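Local structure of ABC transporter substrate-binding protein (3UN6) at residues A[94-99]-A[142-147]; A[118-123]-A[151-156]; A[126-131]-A[207-212]; A[137-142]-A[168-173]. The protein binds zinc and is probably the substrate-binding component of an ABC-type import system, although its natural ligand is not established. All coordinates share one frame; numbering follows the deposited sequence. Where two conformers were deposited one is given.

Interaction 1 (A[94-99]-A[142-147]); sequences IELAMK and IPHRYS. With PO4 (phosphate ion), chain E; PO4 (phosphate ion), chain F.
Leu-96 and His-144 form the tight, buried part of this contact, which joins the two sheet-based halves of a periplasmic-binding-protein-like fold: helix 94-102 directly follows strand 89-93 of the five-stranded sheet, and the loop follows strand 138-142 of the six-stranded one. Leu-96 CD1 sits over one face of the His-144 imidazole, 3.7 Å from the ring centroid, a CH-pi contact reached with CG trans to the backbone N (chi1 -175°). Beside it, Glu-95 CB packs on the carbonyl carbon of Tyr-146 at 3.6 Å; OE2 is hydrogen-bonded to Thr-148 OG1, while OE1 lies against the backbone of Ser-147. His-144 ND1 accepts a hydrogen bond from the backbone N-H of Tyr-146, nearly in the ring plane, and NE2 donates to O2 of the chain F phosphate. At the outer, partly exposed end, the Tyr-146 ring lies between Arg-145 CG and the Lys-99 side chain, whose CG makes an off-centre CH-pi contact. Beyond it the Arg-145 guanidinium bridges both phosphates, probably from the crystallisation liquor, and also pairs with Glu-171. Ser-147, the N-cap of helix 148-159, receives Tyr-150 N at OG, and the same OG donates to His-144 O at 2.7 Å.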
# COMPACT_ATOMS: atom_id res chain seq x y z
N ILE A 94 -5.21 2.90 1.96
CA ILE A 94 -6.43 3.62 1.58
C ILE A 94 -7.43 3.72 2.73
O ILE A 94 -8.10 4.74 2.87
CB ILE A 94 -7.07 3.04 0.25
CG1 ILE A 94 -8.17 3.98 -0.26
CG2 ILE A 94 -7.58 1.60 0.43
CD1 ILE A 94 -8.90 3.48 -1.54
N GLU A 95 -7.50 2.68 3.58
CA GLU A 95 -8.47 2.67 4.68
C GLU A 95 -8.05 3.65 5.75
O GLU A 95 -8.89 4.31 6.33
CB GLU A 95 -8.65 1.27 5.32
CG GLU A 95 -9.27 0.17 4.38
CD GLU A 95 -8.28 -0.50 3.42
OE1 GLU A 95 -7.08 -0.14 3.41
OE2 GLU A 95 -8.70 -1.42 2.68
N LEU A 96 -6.74 3.74 5.98
CA LEU A 96 -6.13 4.65 6.97
C LEU A 96 -6.39 6.09 6.58
O LEU A 96 -6.76 6.93 7.42
CB LEU A 96 -4.63 4.37 7.06
CG LEU A 96 -3.81 5.12 8.11
CD1 LEU A 96 -4.43 5.01 9.51
CD2 LEU A 96 -2.34 4.62 8.09
N ALA A 97 -6.18 6.38 5.30
CA ALA A 97 -6.46 7.69 4.72
C ALA A 97 -7.99 8.01 4.77
O ALA A 97 -8.39 9.13 5.06
CB ALA A 97 -5.94 7.74 3.28
N MSE A 98 -8.83 7.02 4.51
CA MSE A 98 -10.30 7.20 4.58
C MSE A 98 -10.76 7.54 6.02
O MSE A 98 -11.62 8.38 6.22
CB MSE A 98 -11.01 5.92 4.13
CG MSE A 98 -10.98 5.68 2.63
SE MSE A 98 -11.36 3.83 2.10
CE MSE A 98 -13.17 3.72 2.78
N LYS A 99 -10.18 6.85 7.00
CA LYS A 99 -10.50 7.08 8.40
C LYS A 99 -10.07 8.49 8.79
O LYS A 99 -10.84 9.22 9.40
CB LYS A 99 -9.79 6.05 9.28
CG LYS A 99 -9.91 6.31 10.77
CD LYS A 99 -11.33 6.22 11.25
CE LYS A 99 -11.38 6.46 12.76
NZ LYS A 99 -12.77 6.52 13.29
N ILE A 142 -0.62 -7.48 11.25
CA ILE A 142 -1.13 -6.63 10.15
C ILE A 142 -0.43 -5.28 10.29
O ILE A 142 0.04 -4.93 11.38
CB ILE A 142 -2.70 -6.48 10.13
CG1 ILE A 142 -3.23 -6.04 11.52
CG2 ILE A 142 -3.34 -7.79 9.72
CD1 ILE A 142 -4.72 -5.67 11.60
N PRO A 143 -0.32 -4.51 9.20
CA PRO A 143 0.39 -3.23 9.31
C PRO A 143 -0.36 -2.12 10.09
O PRO A 143 0.26 -1.21 10.65
CB PRO A 143 0.63 -2.82 7.85
CG PRO A 143 0.18 -3.95 7.02
CD PRO A 143 -0.73 -4.80 7.82
N HIS A 144 -1.68 -2.21 10.10
CA HIS A 144 -2.54 -1.26 10.80
C HIS A 144 -3.94 -1.88 10.83
O HIS A 144 -4.29 -2.67 9.95
CB HIS A 144 -2.61 0.08 10.05
CG HIS A 144 -3.08 1.22 10.90
ND1 HIS A 144 -4.42 1.47 11.15
CD2 HIS A 144 -2.39 2.15 11.60
CE1 HIS A 144 -4.53 2.51 11.95
NE2 HIS A 144 -3.31 2.95 12.24
N ARG A 145 -4.74 -1.55 11.84
CA ARG A 145 -6.13 -2.05 11.87
C ARG A 145 -6.95 -1.59 10.63
O ARG A 145 -7.83 -2.29 10.19
CB ARG A 145 -6.83 -1.66 13.16
CG ARG A 145 -6.88 -0.17 13.46
CD ARG A 145 -7.28 -0.01 14.91
NE ARG A 145 -7.38 1.37 15.33
CZ ARG A 145 -6.34 2.15 15.65
NH1 ARG A 145 -5.09 1.71 15.53
NH2 ARG A 145 -6.56 3.38 16.05
N TYR A 146 -6.65 -0.41 10.11
CA TYR A 146 -7.35 0.09 8.92
C TYR A 146 -6.48 -0.22 7.74
O TYR A 146 -5.69 0.63 7.27
CB TYR A 146 -7.65 1.59 9.05
CG TYR A 146 -8.37 1.92 10.36
CD1 TYR A 146 -9.56 1.27 10.69
CD2 TYR A 146 -7.89 2.89 11.23
CE1 TYR A 146 -10.22 1.55 11.89
CE2 TYR A 146 -8.54 3.16 12.43
CZ TYR A 146 -9.71 2.50 12.74
OH TYR A 146 -10.38 2.76 13.91
N SER A 147 -6.60 -1.44 7.25
CA SER A 147 -5.79 -1.89 6.14
C SER A 147 -6.51 -2.94 5.33
O SER A 147 -7.38 -3.62 5.84
CB SER A 147 -4.47 -2.46 6.65
OG SER A 147 -4.63 -3.66 7.42
P PO4 E . -10.16 4.78 16.59
O1 PO4 E . -9.62 4.68 17.99
O2 PO4 E . -9.31 3.94 15.66
O3 PO4 E . -11.58 4.25 16.57
O4 PO4 E . -10.14 6.20 16.09
P PO4 F . -2.92 4.57 15.36
O1 PO4 F . -2.59 3.11 15.52
O2 PO4 F . -2.97 4.95 13.90
O3 PO4 F . -4.28 4.85 15.95
O4 PO4 F . -1.88 5.37 16.10

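Interaction 2 (A[118-123]-A[151-156]); sequences NVIMGQ and LLLEEL
Ile-120 of strand 112-122 reaches into the leucine-rich side of helix 148-159 and meets three of its residues, Leu-152, Leu-153 and Leu-156. The segments run at 59° to each other with their axes 9.7 Å apart, the layered packing of a helix on a sheet. From CB, Ile-120 divides into two branches. CG2, trans to the backbone N, takes one course and meets Leu-153 CD2 at 3.8 Å, with Leu-156 CD2 slightly farther off. The other branch leaves through CG1, which lies trans to the carbonyl carbon (chi1 -65°), and carries CD1 forward to the helix. This end methyl lies 4.0 Å from Leu-156 CD2 and 4.4 Å from Leu-152 CB. Leu-156 CD2 is thus touched by both branches. Ile-120 and the leucines 153 and 156 point against each other and overlap along their flanks.

Two residues earlier on the strand, Asn-118 lies athwart Leu-152, its CB 3.9 Å from Leu-152 CD1. Its amide is engaged beyond the helix segment: OD1 is hydrogen-bonded to His-149, and the side chain also packs on His-46 and Cys-220, two of the zinc ligands. Leu-153 also packs on Phe-140 and Ile-142 of strand 138-142, beyond the intervening strand 188-192, so the helix lies across the sheet. Every residue that touches is buried and the meeting groups are almost wholly aliphatic, which implies that shape and exclusion of water hold the helix here, with polarity confined to the asparagine at the zinc end.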
# COMPACT_ATOMS: atom_id res chain seq x y z
N ASN A 118 0.23 -7.84 -2.46
CA ASN A 118 -0.03 -8.22 -1.05
C ASN A 118 0.09 -9.73 -0.85
O ASN A 118 -0.21 -10.52 -1.75
CB ASN A 118 -1.42 -7.74 -0.58
CG ASN A 118 -1.42 -6.27 -0.14
OD1 ASN A 118 -0.46 -5.82 0.48
ND2 ASN A 118 -2.51 -5.54 -0.44
N VAL A 119 0.54 -10.12 0.34
CA VAL A 119 0.67 -11.52 0.66
C VAL A 119 0.12 -11.87 2.04
O VAL A 119 -0.10 -11.01 2.87
CB VAL A 119 2.16 -11.96 0.64
CG1 VAL A 119 2.72 -11.84 -0.75
CG2 VAL A 119 2.99 -11.14 1.63
N ILE A 120 -0.10 -13.17 2.25
CA ILE A 120 -0.46 -13.73 3.54
C ILE A 120 0.57 -14.79 3.78
O ILE A 120 0.68 -15.73 3.00
CB ILE A 120 -1.88 -14.31 3.53
CG1 ILE A 120 -2.90 -13.18 3.31
CG2 ILE A 120 -2.17 -15.05 4.86
CD1 ILE A 120 -4.23 -13.63 2.73
N MSE A 121 1.37 -14.60 4.83
CA MSE A 121 2.45 -15.51 5.20
C MSE A 121 2.07 -16.33 6.41
O MSE A 121 1.30 -15.89 7.24
CB MSE A 121 3.71 -14.72 5.58
CG MSE A 121 4.16 -13.74 4.52
SE MSE A 121 4.77 -14.68 2.94
CE MSE A 121 6.35 -15.52 3.74
N GLY A 122 2.59 -17.55 6.48
CA GLY A 122 2.38 -18.43 7.61
C GLY A 122 3.73 -18.96 8.04
O GLY A 122 4.73 -18.76 7.34
N GLN A 123 3.76 -19.65 9.18
CA GLN A 123 5.00 -20.23 9.67
C GLN A 123 5.46 -21.30 8.71
O GLN A 123 4.66 -21.85 7.94
CB GLN A 123 4.78 -20.89 11.04
CG GLN A 123 4.50 -19.90 12.14
CD GLN A 123 4.11 -20.56 13.45
OE1 GLN A 123 4.09 -21.79 13.54
NE2 GLN A 123 3.81 -19.75 14.47
N LEU A 151 -8.68 -6.87 5.91
CA LEU A 151 -9.79 -7.33 5.09
C LEU A 151 -9.48 -8.63 4.37
O LEU A 151 -10.31 -9.51 4.28
CB LEU A 151 -10.20 -6.25 4.07
CG LEU A 151 -10.58 -4.90 4.70
CD1 LEU A 151 -10.85 -3.85 3.60
CD2 LEU A 151 -11.78 -5.03 5.65
N LEU A 152 -8.26 -8.74 3.83
CA LEU A 152 -7.85 -9.95 3.13
C LEU A 152 -7.88 -11.15 4.07
O LEU A 152 -8.39 -12.23 3.72
CB LEU A 152 -6.44 -9.78 2.55
CG LEU A 152 -6.28 -8.95 1.28
CD1 LEU A 152 -4.81 -8.55 1.06
CD2 LEU A 152 -6.84 -9.71 0.08
N LEU A 153 -7.37 -10.94 5.28
CA LEU A 153 -7.32 -12.01 6.25
C LEU A 153 -8.70 -12.45 6.71
O LEU A 153 -8.95 -13.64 6.85
CB LEU A 153 -6.43 -11.64 7.43
CG LEU A 153 -4.92 -11.79 7.20
CD1 LEU A 153 -4.16 -11.01 8.36
CD2 LEU A 153 -4.55 -13.24 7.19
N GLU A 154 -9.60 -11.49 6.91
CA GLU A 154 -10.96 -11.81 7.29
C GLU A 154 -11.70 -12.53 6.17
O GLU A 154 -12.56 -13.38 6.43
CB GLU A 154 -11.72 -10.54 7.71
CG GLU A 154 -11.39 -10.10 9.09
CD GLU A 154 -11.91 -11.07 10.12
OE1 GLU A 154 -13.13 -11.09 10.34
OE2 GLU A 154 -11.10 -11.79 10.73
N GLU A 155 -11.41 -12.17 4.94
CA GLU A 155 -12.04 -12.85 3.82
C GLU A 155 -11.50 -14.27 3.71
O GLU A 155 -12.25 -15.20 3.41
CB GLU A 155 -11.84 -12.08 2.52
CG GLU A 155 -12.50 -12.73 1.30
CD GLU A 155 -13.99 -12.98 1.50
OE1 GLU A 155 -14.65 -12.13 2.13
OE2 GLU A 155 -14.48 -14.04 1.02
N LEU A 156 -10.20 -14.44 4.00
CA LEU A 156 -9.59 -15.75 3.95
C LEU A 156 -10.17 -16.58 5.08
O LEU A 156 -10.45 -17.76 4.91
CB LEU A 156 -8.04 -15.68 4.03
CG LEU A 156 -7.33 -17.03 4.20
CD1 LEU A 156 -7.63 -17.95 3.04
CD2 LEU A 156 -5.83 -16.87 4.36

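Interaction 3 (A[126-131]-A[207-212]); sequences MHLNEF and TLKHGD
Leu-128 and Leu-208 bring the two backbones nearest, their CA atoms 6.8 Å apart, where a loop rests against strand 206-210 at the margin of the mixed sheet. A classic beta bulge interrupts the strand, two successive residues, Leu-208 and Lys-209, standing opposite the single Ile-120 of strand 112-122. In the loop, residues 128-130 take helical backbone angles, and the turn is tied by Glu-130 N bonding to His-127 O at 2.7 Å. The Glu-130 side chain folds back as well, its OE1 accepting the backbone N-H of His-127 on the anti side of the carboxylate.

Leu-208 is the central side chain on the strand. Its CB lies 4.2 Å from Leu-128 CD2, the two leucines running antiparallel side by side. CG, trans to the carbonyl carbon (chi1 -64°), carries both methyls toward the loop: CD2 lies against the carbonyl O of selenomethionine Met-126, and CD1 meets the rim of the Phe-131 ring, near the ring plane, 4.1 Å from CE2. Phe-131 itself belongs to a small aromatic group, meeting Tyr-138 edge-to-face.

On the other flank of Leu-128, its CD1 methyl packs on the Leu-208 O and on the Lys-209 chain. The lysine's bend at chi2 (70°) carries CD, CE and NZ across that methyl. The contact is near the surface, well away from the zinc site. Leu-128 CD1 lies 3.7 Å from both Lys-209 CD and Lys-209 NZ.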
# COMPACT_ATOMS: atom_id res chain seq x y z
N MSE A 126 3.56 -24.76 7.26
CA MSE A 126 2.13 -24.72 7.56
C MSE A 126 1.35 -24.88 6.26
O MSE A 126 1.80 -24.46 5.21
CB MSE A 126 1.82 -23.38 8.24
CG MSE A 126 0.44 -23.20 8.77
SE MSE A 126 0.41 -21.50 9.75
CE MSE A 126 1.40 -22.07 11.33
N HIS A 127 0.19 -25.53 6.33
CA HIS A 127 -0.67 -25.72 5.17
C HIS A 127 -2.00 -25.05 5.47
O HIS A 127 -2.42 -25.01 6.61
CB HIS A 127 -0.88 -27.21 4.90
CG HIS A 127 0.39 -28.00 4.86
ND1 HIS A 127 1.20 -28.06 3.75
CD2 HIS A 127 0.97 -28.79 5.79
CE1 HIS A 127 2.24 -28.84 4.00
NE2 HIS A 127 2.12 -29.30 5.23
N LEU A 128 -2.66 -24.53 4.44
CA LEU A 128 -3.96 -23.87 4.64
C LEU A 128 -4.99 -24.78 5.34
O LEU A 128 -5.87 -24.27 6.04
CB LEU A 128 -4.52 -23.35 3.32
CG LEU A 128 -3.83 -22.06 2.89
CD1 LEU A 128 -4.18 -21.69 1.44
CD2 LEU A 128 -4.21 -20.94 3.86
N ASN A 129 -4.84 -26.10 5.18
CA ASN A 129 -5.71 -27.08 5.84
C ASN A 129 -5.42 -27.20 7.33
O ASN A 129 -6.13 -27.88 8.05
CB ASN A 129 -5.52 -28.46 5.21
CG ASN A 129 -5.82 -28.47 3.73
OD1 ASN A 129 -5.24 -29.26 2.98
ND2 ASN A 129 -6.73 -27.60 3.30
N GLU A 130 -4.36 -26.55 7.79
CA GLU A 130 -3.97 -26.60 9.19
C GLU A 130 -5.03 -25.86 10.00
O GLU A 130 -5.38 -26.28 11.10
CB GLU A 130 -2.63 -25.86 9.40
CG GLU A 130 -1.60 -26.63 10.20
CD GLU A 130 -0.88 -27.66 9.34
OE1 GLU A 130 -0.66 -27.39 8.14
OE2 GLU A 130 -0.51 -28.74 9.86
N PHE A 131 -5.54 -24.77 9.44
CA PHE A 131 -6.51 -23.92 10.14
C PHE A 131 -7.85 -24.60 10.41
O PHE A 131 -8.48 -25.16 9.51
CB PHE A 131 -6.71 -22.62 9.37
CG PHE A 131 -5.46 -21.80 9.23
CD1 PHE A 131 -5.06 -20.93 10.24
CD2 PHE A 131 -4.67 -21.90 8.09
CE1 PHE A 131 -3.90 -20.17 10.11
CE2 PHE A 131 -3.51 -21.13 7.96
CZ PHE A 131 -3.13 -20.27 8.97
N THR A 207 4.77 -18.65 2.09
CA THR A 207 3.72 -17.89 1.41
C THR A 207 2.48 -18.76 1.30
O THR A 207 2.49 -19.78 0.59
CB THR A 207 4.13 -17.44 0.01
OG1 THR A 207 5.33 -16.66 0.11
CG2 THR A 207 3.01 -16.59 -0.64
N LEU A 208 1.43 -18.39 2.00
CA LEU A 208 0.19 -19.16 1.97
C LEU A 208 -0.74 -18.72 0.86
O LEU A 208 -1.38 -19.56 0.24
CB LEU A 208 -0.54 -19.07 3.30
CG LEU A 208 0.20 -19.68 4.49
CD1 LEU A 208 -0.57 -19.40 5.75
CD2 LEU A 208 0.37 -21.16 4.26
N LYS A 209 -0.78 -17.42 0.57
CA LYS A 209 -1.72 -16.92 -0.41
C LYS A 209 -1.30 -15.53 -0.91
O LYS A 209 -0.69 -14.76 -0.17
CB LYS A 209 -3.08 -16.79 0.31
CG LYS A 209 -4.28 -17.16 -0.47
CD LYS A 209 -4.33 -18.64 -0.70
CE LYS A 209 -5.59 -19.05 -1.42
NZ LYS A 209 -5.54 -20.50 -1.79
N HIS A 210 -1.56 -15.25 -2.18
CA HIS A 210 -1.39 -13.90 -2.68
C HIS A 210 -2.75 -13.20 -2.55
O HIS A 210 -3.79 -13.85 -2.57
CB HIS A 210 -0.85 -13.89 -4.12
CG HIS A 210 0.63 -14.11 -4.18
ND1 HIS A 210 1.20 -15.32 -4.49
CD2 HIS A 210 1.65 -13.26 -3.91
CE1 HIS A 210 2.51 -15.21 -4.43
NE2 HIS A 210 2.82 -13.97 -4.08
N GLY A 211 -2.75 -11.89 -2.37
CA GLY A 211 -4.00 -11.14 -2.24
C GLY A 211 -4.95 -11.45 -3.38
O GLY A 211 -6.15 -11.60 -3.18
N ASP A 212 -4.36 -11.58 -4.57
CA ASP A 212 -5.05 -11.89 -5.82
C ASP A 212 -5.98 -13.09 -5.71
O ASP A 212 -7.03 -13.13 -6.35
CB ASP A 212 -4.04 -12.28 -6.92
CG ASP A 212 -2.78 -11.42 -6.95
OD1 ASP A 212 -2.24 -11.24 -8.06
OD2 ASP A 212 -2.31 -10.93 -5.88

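Interaction 4 (A[137-142]-A[168-173]); sequences DYHFGI and SYHEMS
His-139 ND1 and His-170 NE2 share a hydrogen bond of 2.7 Å, in which either ring could be the donor. Both residues point to the same face of the sheet, and with each CG trans to its carbonyl carbon the imidazoles come together rim to rim, their planes at 35°. Beneath them the backbones bond in parallel register. Ser-168 N donates to Tyr-138 O, and Phe-140 N to Ser-168 O at a nearly straight 178°. His-170 N donates to Phe-140 O and Met-172 N to Ile-142 O. The bond from Ile-142 N to His-170 O, 2.9 Å long, is less direct, its donor standing well above the carbonyl plane. These strands are the two ends of a beta-alpha-beta unit whose connecting helix, 148-159, covers the face bearing Phe-140, Ile-142 and Tyr-169. On that face chi1 of 52° sets Ile-142 CG1 between the backbone N and carbonyl carbon and so brings CD1 to 3.7 Å from Tyr-169 CB. Phe-140 CB touches Tyr-169 CD1 at 4.0 Å, and the tyrosine hydroxyl bonds to Glu-154 of the helix. At the outer end, the Asp-137 carboxylate lies against the backbone N and CB of Ser-168.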
# COMPACT_ATOMS: atom_id res chain seq x y z
N ASP A 137 -6.86 -19.90 19.18
CA ASP A 137 -6.91 -18.83 18.23
C ASP A 137 -5.58 -18.67 17.45
O ASP A 137 -4.51 -19.02 17.95
CB ASP A 137 -7.29 -17.59 19.05
CG ASP A 137 -7.16 -16.32 18.29
OD1 ASP A 137 -8.21 -15.66 18.10
OD2 ASP A 137 -6.03 -15.98 17.90
N TYR A 138 -5.69 -18.17 16.22
CA TYR A 138 -4.53 -17.91 15.39
C TYR A 138 -4.20 -16.41 15.45
O TYR A 138 -5.10 -15.57 15.45
CB TYR A 138 -4.80 -18.36 13.96
CG TYR A 138 -5.18 -19.83 13.87
CD1 TYR A 138 -4.24 -20.82 14.05
CD2 TYR A 138 -6.50 -20.21 13.61
CE1 TYR A 138 -4.59 -22.17 13.98
CE2 TYR A 138 -6.86 -21.55 13.53
CZ TYR A 138 -5.90 -22.53 13.71
OH TYR A 138 -6.25 -23.86 13.63
N HIS A 139 -2.92 -16.08 15.52
CA HIS A 139 -2.49 -14.69 15.64
C HIS A 139 -1.79 -14.15 14.40
O HIS A 139 -0.76 -14.67 13.95
CB HIS A 139 -1.65 -14.52 16.89
CG HIS A 139 -2.40 -14.82 18.14
ND1 HIS A 139 -3.04 -13.85 18.88
CD2 HIS A 139 -2.68 -16.00 18.74
CE1 HIS A 139 -3.65 -14.42 19.90
NE2 HIS A 139 -3.45 -15.72 19.85
N PHE A 140 -2.38 -13.11 13.84
CA PHE A 140 -1.88 -12.49 12.63
C PHE A 140 -1.38 -11.07 12.79
O PHE A 140 -2.06 -10.22 13.36
CB PHE A 140 -2.96 -12.53 11.54
CG PHE A 140 -3.11 -13.87 10.89
CD1 PHE A 140 -2.27 -14.25 9.86
CD2 PHE A 140 -4.08 -14.76 11.33
CE1 PHE A 140 -2.40 -15.50 9.26
CE2 PHE A 140 -4.20 -16.02 10.74
CZ PHE A 140 -3.37 -16.38 9.71
N GLY A 141 -0.18 -10.81 12.27
CA GLY A 141 0.38 -9.47 12.25
C GLY A 141 -0.24 -8.75 11.06
O GLY A 141 -0.45 -9.36 10.00
N ILE A 142 -0.62 -7.48 11.25
CA ILE A 142 -1.13 -6.63 10.15
C ILE A 142 -0.43 -5.28 10.29
O ILE A 142 0.04 -4.93 11.38
CB ILE A 142 -2.70 -6.48 10.13
CG1 ILE A 142 -3.23 -6.04 11.52
CG2 ILE A 142 -3.34 -7.79 9.72
CD1 ILE A 142 -4.72 -5.67 11.60
N SER A 168 -6.92 -13.51 15.46
CA SER A 168 -6.71 -12.35 16.31
C SER A 168 -5.65 -11.51 15.60
O SER A 168 -4.67 -12.06 15.10
CB SER A 168 -6.23 -12.77 17.69
OG SER A 168 -6.09 -11.64 18.53
N TYR A 169 -5.85 -10.20 15.56
CA TYR A 169 -4.95 -9.31 14.84
C TYR A 169 -4.05 -8.47 15.69
O TYR A 169 -4.45 -7.94 16.72
CB TYR A 169 -5.77 -8.43 13.91
CG TYR A 169 -6.55 -9.29 12.97
CD1 TYR A 169 -5.93 -9.92 11.88
CD2 TYR A 169 -7.90 -9.55 13.20
CE1 TYR A 169 -6.64 -10.74 11.03
CE2 TYR A 169 -8.62 -10.36 12.33
CZ TYR A 169 -7.99 -10.97 11.25
OH TYR A 169 -8.70 -11.80 10.37
N HIS A 170 -2.81 -8.32 15.23
CA HIS A 170 -1.79 -7.59 15.96
C HIS A 170 -1.07 -6.60 15.07
O HIS A 170 -0.36 -7.00 14.14
CB HIS A 170 -0.81 -8.57 16.59
CG HIS A 170 -1.49 -9.58 17.47
ND1 HIS A 170 -1.78 -9.33 18.79
CD2 HIS A 170 -2.00 -10.80 17.19
CE1 HIS A 170 -2.41 -10.38 19.30
NE2 HIS A 170 -2.56 -11.28 18.35
N GLU A 171 -1.26 -5.32 15.36
CA GLU A 171 -0.66 -4.25 14.56
C GLU A 171 0.84 -4.16 14.77
O GLU A 171 1.32 -4.19 15.89
CB GLU A 171 -1.30 -2.90 14.92
CG GLU A 171 -2.75 -2.73 14.43
CD GLU A 171 -3.41 -1.49 15.02
OE1 GLU A 171 -3.71 -0.53 14.28
OE2 GLU A 171 -3.60 -1.46 16.24
N MSE A 172 1.58 -4.05 13.68
CA MSE A 172 3.02 -3.89 13.78
C MSE A 172 3.59 -3.36 12.47
O MSE A 172 2.92 -3.38 11.45
CB MSE A 172 3.70 -5.19 14.19
CG MSE A 172 3.53 -6.32 13.20
SE MSE A 172 4.33 -7.98 13.92
CE MSE A 172 3.12 -8.26 15.45
N SER A 173 4.79 -2.82 12.52
CA SER A 173 5.42 -2.33 11.30
C SER A 173 5.77 -3.53 10.40
O SER A 173 6.04 -4.62 10.89
CB SER A 173 6.68 -1.53 11.62
OG SER A 173 7.58 -2.32 12.34

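Interactions 2, 3 and 4 all reach the six-stranded mixed sheet: 2 lies on strand 112-122 and 3 on its neighbour 206-210, centres 8 Å apart, while 4 pairs strands 138-142 and 167-171. Helix 148-159 joins 2 to 4, with Leu-153 touching Ile-142, Phe-140 and Tyr-169. Interaction 1 shares Ile-142 with 4, 14 Å between centres, and an Arg-145 to Glu-171 salt bridge links them. Along the chain, 4 is nested within the loop closed by 3, and the other pairs interleave. Interactions 2, 3 and 4 thus build this sheet and its helix, while 1 joins them to helix 94-102 of the five-stranded-sheet side; 1 and 2 come near the zinc site, and 3 lies 22 Å from 1 between centres.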